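Local coordinates for protein pyruvate kinase (PDB 4DRS) that probably catalyses the last step of glycolysis, the transfer of a phosphoryl group from phosphoenolpyruvate to ADP, giving pyruvate and ATP, at residues A[234-248]-A[282-296]. Residues are numbered along the deposited sequence; the frame is centred on the assembly and turned at random.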
loop_
_atom_site.group_PDB
_atom_site.type_symbol
_atom_site.label_atom_id
_atom_site.label_comp_id
_atom_site.label_asym_id
_atom_site.label_seq_id
_atom_site.Cartn_x
_atom_site.Cartn_y
_atom_site.Cartn_z
ATOM N N ALA A 234 11.486 -36.274 -15.152
ATOM C CA ALA A 234 11.996 -35.753 -13.893
ATOM C C ALA A 234 13.456 -36.161 -13.794
ATOM O O ALA A 234 13.777 -37.326 -13.559
ATOM C CB ALA A 234 11.193 -36.281 -12.712
ATOM N N LEU A 235 14.333 -35.192 -14.005
ATOM C CA LEU A 235 15.762 -35.441 -14.087
ATOM C C LEU A 235 16.378 -35.397 -12.686
ATOM O O LEU A 235 16.438 -34.331 -12.058
ATOM C CB LEU A 235 16.391 -34.398 -15.011
ATOM C CG LEU A 235 17.538 -34.767 -15.944
ATOM C CD1 LEU A 235 17.153 -35.911 -16.872
ATOM C CD2 LEU A 235 17.949 -33.534 -16.744
ATOM N N SER A 236 16.808 -36.555 -12.190
ATOM C CA SER A 236 17.353 -36.661 -10.829
ATOM C C SER A 236 18.737 -36.031 -10.670
ATOM O O SER A 236 19.589 -36.155 -11.552
ATOM C CB SER A 236 17.400 -38.123 -10.365
ATOM O OG SER A 236 16.101 -38.665 -10.245
ATOM N N PHE A 237 18.944 -35.371 -9.531
ATOM C CA PHE A 237 20.241 -34.785 -9.142
ATOM C C PHE A 237 20.864 -33.822 -10.157
ATOM O O PHE A 237 22.067 -33.875 -10.400
ATOM C CB PHE A 237 21.261 -35.883 -8.777
ATOM C CG PHE A 237 21.013 -36.530 -7.442
ATOM C CD1 PHE A 237 21.608 -36.024 -6.285
ATOM C CD2 PHE A 237 20.191 -37.649 -7.338
ATOM C CE1 PHE A 237 21.380 -36.617 -5.052
ATOM C CE2 PHE A 237 19.960 -38.246 -6.110
ATOM C CZ PHE A 237 20.551 -37.726 -4.962
ATOM N N VAL A 238 20.053 -32.948 -10.744
ATOM C CA VAL A 238 20.572 -31.899 -11.624
ATOM C C VAL A 238 21.420 -30.941 -10.793
ATOM O O VAL A 238 21.050 -30.596 -9.670
ATOM C CB VAL A 238 19.434 -31.149 -12.347
ATOM C CG1 VAL A 238 19.967 -29.970 -13.149
ATOM C CG2 VAL A 238 18.685 -32.107 -13.261
ATOM N N GLN A 239 22.562 -30.528 -11.340
ATOM C CA GLN A 239 23.525 -29.718 -10.592
ATOM C C GLN A 239 23.909 -28.408 -11.277
ATOM O O GLN A 239 24.435 -27.500 -10.630
ATOM C CB GLN A 239 24.769 -30.543 -10.278
ATOM C CG GLN A 239 24.491 -31.699 -9.330
ATOM C CD GLN A 239 25.716 -32.540 -9.015
ATOM O OE1 GLN A 239 25.736 -33.260 -8.013
ATOM N NE2 GLN A 239 26.740 -32.461 -9.865
ATOM N N ASN A 240 23.648 -28.318 -12.581
ATOM C CA ASN A 240 23.881 -27.096 -13.354
ATOM C C ASN A 240 23.111 -27.122 -14.666
ATOM O O ASN A 240 22.597 -28.167 -15.063
ATOM C CB ASN A 240 25.376 -26.889 -13.614
ATOM C CG ASN A 240 26.084 -28.176 -13.977
ATOM O OD1 ASN A 240 25.788 -28.796 -14.999
ATOM N ND2 ASN A 240 27.016 -28.595 -13.130
ATOM N N GLY A 241 23.041 -25.969 -15.332
ATOM C CA GLY A 241 22.344 -25.831 -16.613
ATOM C C GLY A 241 22.834 -26.769 -17.703
ATOM O O GLY A 241 22.078 -27.122 -18.610
ATOM N N ALA A 242 24.099 -27.178 -17.610
ATOM C CA ALA A 242 24.694 -28.092 -18.579
ATOM C C ALA A 242 24.044 -29.475 -18.533
ATOM O O ALA A 242 23.963 -30.154 -19.563
ATOM C CB ALA A 242 26.197 -28.198 -18.368
ATOM N N ASP A 243 23.588 -29.882 -17.347
ATOM C CA ASP A 243 22.847 -31.136 -17.184
ATOM C C ASP A 243 21.534 -31.084 -17.959
ATOM O O ASP A 243 21.165 -32.045 -18.640
ATOM C CB ASP A 243 22.562 -31.432 -15.707
ATOM C CG ASP A 243 23.825 -31.638 -14.883
ATOM O OD1 ASP A 243 24.830 -32.154 -15.418
ATOM O OD2 ASP A 243 23.803 -31.301 -13.682
ATOM N N VAL A 244 20.838 -29.953 -17.848
ATOM C CA VAL A 244 19.582 -29.724 -18.562
ATOM C C VAL A 244 19.825 -29.714 -20.075
ATOM O O VAL A 244 19.078 -30.339 -20.834
ATOM C CB VAL A 244 18.890 -28.409 -18.106
ATOM C CG1 VAL A 244 17.545 -28.227 -18.796
ATOM C CG2 VAL A 244 18.695 -28.394 -16.594
ATOM N N GLN A 245 20.879 -29.016 -20.497
ATOM C CA GLN A 245 21.233 -28.895 -21.917
ATOM C C GLN A 245 21.635 -30.214 -22.575
ATOM O O GLN A 245 21.369 -30.416 -23.759
ATOM C CB GLN A 245 22.313 -27.828 -22.130
ATOM C CG GLN A 245 21.744 -26.423 -22.289
ATOM C CD GLN A 245 22.817 -25.342 -22.316
ATOM O OE1 GLN A 245 23.661 -25.259 -21.418
ATOM N NE2 GLN A 245 22.776 -24.493 -23.343
ATOM N N LEU A 246 22.262 -31.107 -21.811
ATOM C CA LEU A 246 22.534 -32.457 -22.294
ATOM C C LEU A 246 21.224 -33.181 -22.617
ATOM O O LEU A 246 21.101 -33.823 -23.664
ATOM C CB LEU A 246 23.375 -33.256 -21.289
ATOM C CG LEU A 246 23.672 -34.736 -21.597
ATOM C CD1 LEU A 246 24.327 -34.938 -22.962
ATOM C CD2 LEU A 246 24.527 -35.364 -20.503
ATOM N N CYS A 247 20.241 -33.057 -21.728
ATOM C CA CYS A 247 18.938 -33.673 -21.940
ATOM C C CYS A 247 18.201 -33.072 -23.145
ATOM O O CYS A 247 17.548 -33.796 -23.899
ATOM C CB CYS A 247 18.085 -33.576 -20.673
ATOM S SG CYS A 247 16.593 -34.589 -20.729
ATOM N N ARG A 248 18.312 -31.755 -23.320
ATOM C CA ARG A 248 17.762 -31.073 -24.497
ATOM C C ARG A 248 18.362 -31.641 -25.778
ATOM O O ARG A 248 17.644 -31.911 -26.746
ATOM C CB ARG A 248 18.045 -29.564 -24.450
ATOM C CG ARG A 248 17.357 -28.798 -23.334
ATOM C CD ARG A 248 15.919 -28.416 -23.658
ATOM N NE ARG A 248 15.375 -27.605 -22.572
ATOM C CZ ARG A 248 14.105 -27.600 -22.175
ATOM N NH1 ARG A 248 13.198 -28.367 -22.774
ATOM N NH2 ARG A 248 13.745 -26.821 -21.164
ATOM N N SER A 282 20.337 -20.868 -12.762
ATOM C CA SER A 282 20.720 -21.421 -14.050
ATOM C C SER A 282 19.832 -22.621 -14.421
ATOM O O SER A 282 19.298 -22.691 -15.530
ATOM C CB SER A 282 22.199 -21.816 -14.002
ATOM O OG SER A 282 22.576 -22.608 -15.112
ATOM N N ILE A 283 19.663 -23.540 -13.474
ATOM C CA ILE A 283 18.863 -24.740 -13.681
ATOM C C ILE A 283 17.396 -24.389 -13.966
ATOM O O ILE A 283 16.815 -24.863 -14.950
ATOM C CB ILE A 283 18.980 -25.699 -12.477
ATOM C CG1 ILE A 283 20.436 -26.148 -12.304
ATOM C CG2 ILE A 283 18.058 -26.900 -12.654
ATOM C CD1 ILE A 283 20.772 -26.695 -10.935
ATOM N N CYS A 284 16.824 -23.542 -13.114
ATOM C CA CYS A 284 15.448 -23.072 -13.257
ATOM C C CYS A 284 15.221 -22.379 -14.597
ATOM O O CYS A 284 14.214 -22.614 -15.263
ATOM C CB CYS A 284 15.091 -22.128 -12.109
ATOM S SG CYS A 284 13.424 -21.430 -12.189
ATOM N N SER A 285 16.167 -21.534 -14.984
ATOM C CA SER A 285 16.117 -20.807 -16.252
ATOM C C SER A 285 16.170 -21.737 -17.479
ATOM O O SER A 285 15.548 -21.457 -18.501
ATOM C CB SER A 285 17.261 -19.795 -16.299
ATOM O OG SER A 285 17.326 -19.145 -17.552
ATOM N N GLU A 286 16.910 -22.839 -17.367
ATOM C CA GLU A 286 17.039 -23.802 -18.467
ATOM C C GLU A 286 15.866 -24.783 -18.557
ATOM O O GLU A 286 15.538 -25.260 -19.641
ATOM C CB GLU A 286 18.346 -24.598 -18.343
ATOM C CG GLU A 286 19.612 -23.760 -18.257
ATOM C CD GLU A 286 20.225 -23.453 -19.606
ATOM O OE1 GLU A 286 19.563 -22.798 -20.446
ATOM O OE2 GLU A 286 21.386 -23.861 -19.822
ATOM N N SER A 287 15.246 -25.087 -17.419
ATOM C CA SER A 287 14.267 -26.172 -17.333
ATOM C C SER A 287 12.839 -25.736 -17.666
ATOM O O SER A 287 12.557 -24.549 -17.756
ATOM C CB SER A 287 14.318 -26.810 -15.942
ATOM O OG SER A 287 15.638 -27.210 -15.611
ATOM N N ASP A 288 11.947 -26.707 -17.864
ATOM C CA ASP A 288 10.522 -26.429 -18.052
ATOM C C ASP A 288 9.813 -26.393 -16.704
ATOM O O ASP A 288 8.686 -25.922 -16.606
ATOM C CB ASP A 288 9.866 -27.483 -18.947
ATOM C CG ASP A 288 10.485 -27.546 -20.335
ATOM O OD1 ASP A 288 10.748 -26.475 -20.919
ATOM O OD2 ASP A 288 10.700 -28.666 -20.850
ATOM N N GLY A 289 10.483 -26.902 -15.674
ATOM C CA GLY A 289 9.938 -26.943 -14.329
ATOM C C GLY A 289 10.965 -27.410 -13.314
ATOM O O GLY A 289 12.029 -27.921 -13.681
ATOM N N ILE A 290 10.637 -27.227 -12.037
ATOM C CA ILE A 290 11.493 -27.642 -10.924
ATOM C C ILE A 290 10.766 -28.607 -9.980
ATOM O O ILE A 290 9.576 -28.447 -9.704
ATOM C CB ILE A 290 12.010 -26.409 -10.128
ATOM C CG1 ILE A 290 13.029 -25.602 -10.956
ATOM C CG2 ILE A 290 12.579 -26.802 -8.763
ATOM C CD1 ILE A 290 14.286 -26.351 -11.351
ATOM N N MET A 291 11.487 -29.617 -9.509
ATOM C CA MET A 291 11.027 -30.444 -8.402
ATOM C C MET A 291 11.979 -30.291 -7.216
ATOM O O MET A 291 13.196 -30.425 -7.360
ATOM C CB MET A 291 10.928 -31.910 -8.819
ATOM C CG MET A 291 10.346 -32.833 -7.754
ATOM S SD MET A 291 10.346 -34.586 -8.218
ATOM C CE MET A 291 9.282 -34.587 -9.666
ATOM N N VAL A 292 11.413 -29.986 -6.055
ATOM C CA VAL A 292 12.164 -29.953 -4.812
ATOM C C VAL A 292 11.947 -31.285 -4.104
ATOM O O VAL A 292 10.824 -31.605 -3.705
ATOM C CB VAL A 292 11.720 -28.789 -3.906
ATOM C CG1 VAL A 292 12.513 -28.794 -2.607
ATOM C CG2 VAL A 292 11.887 -27.462 -4.635
ATOM N N ALA A 293 13.023 -32.059 -3.973
ATOM C CA ALA A 293 12.955 -33.408 -3.410
ATOM C C ALA A 293 14.023 -33.670 -2.347
ATOM O O ALA A 293 15.006 -32.936 -2.245
ATOM C CB ALA A 293 13.033 -34.452 -4.519
ATOM N N ARG A 294 13.815 -34.738 -1.577
ATOM C CA ARG A 294 14.647 -35.097 -0.423
ATOM C C ARG A 294 16.138 -35.225 -0.770
ATOM O O ARG A 294 16.971 -34.496 -0.220
ATOM C CB ARG A 294 14.107 -36.384 0.224
ATOM C CG ARG A 294 14.335 -36.498 1.725
ATOM C CD ARG A 294 13.078 -36.982 2.445
ATOM N NE ARG A 294 13.270 -37.106 3.895
ATOM C CZ ARG A 294 12.291 -37.221 4.791
ATOM N NH1 ARG A 294 11.020 -37.223 4.412
ATOM N NH2 ARG A 294 12.587 -37.332 6.077
ATOM N N GLY A 295 16.460 -36.139 -1.684
ATOM C CA GLY A 295 17.836 -36.360 -2.136
ATOM C C GLY A 295 18.880 -36.406 -1.031
ATOM O O GLY A 295 18.678 -37.044 0.003
ATOM N N ASP A 296 19.994 -35.715 -1.260
ATOM C CA ASP A 296 21.107 -35.665 -0.314
ATOM C C ASP A 296 21.133 -34.390 0.523
ATOM O O ASP A 296 21.889 -34.304 1.494
ATOM C CB ASP A 296 22.442 -35.798 -1.055
ATOM C CG ASP A 296 22.711 -37.209 -1.526
ATOM O OD1 ASP A 296 22.154 -38.161 -0.931
ATOM O OD2 ASP A 296 23.492 -37.369 -2.491
HETATM O O HOH W 1 25.039 -23.581 -14.424
HETATM O O HOH W 2 17.225 -25.470 -21.960
#
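Ile283 fills the centre of this contact: its CG2 meets Val238 CG1 at 3.6 Å, the two branched chains passing alongside one another and pointing opposite ways, while CD1 lies against the backbone of Gln239 and Asn240. With CG1 beside its own backbone N (chi1 -61°), the longer branch of Ile283 runs along the turn that leads into helix 241-252. There Gly241 brings the backbones close, 4.7 Å between its CA and that of Ile283. Val244 packs beside it, CG2 near Ile283 CG2 and the Ser287 hydroxyl, CG1 against Glu286 CB; that hydroxyl donates to Ile283 O and also bonds Ser269 of strand 266-271. The segments belong to the TIM barrel of pyruvate kinase: helices 241-252 and 280-286 follow barrel strands four and five, and their parts 241-248 and 282-286 run 25° from parallel, axes 8.6 Å apart. Inside the barrel, where strands four and six flank the fifth, Ala234 CB meets Met291 CE at 4.0 Å. In the loops beyond, the Asp296 carboxylate comes obliquely to the Phe237 ring, OD2 3.4 Å from CE1. At the polar edge, Arg248, bent at chi2 (-83°), turns its guanidinium edge to the end of helix 280-286. NH2 donates almost straight to Glu286 O (2.8 Å) and also to Asp288 OD1 (3.0 Å), while NH1 takes OD2; the carboxylate of this salt bridge is turned steeply, OD1 being met from above its plane. Asp288 OD2 also accepts from Ile267 N, and a water links Arg248 NE to Glu286 O.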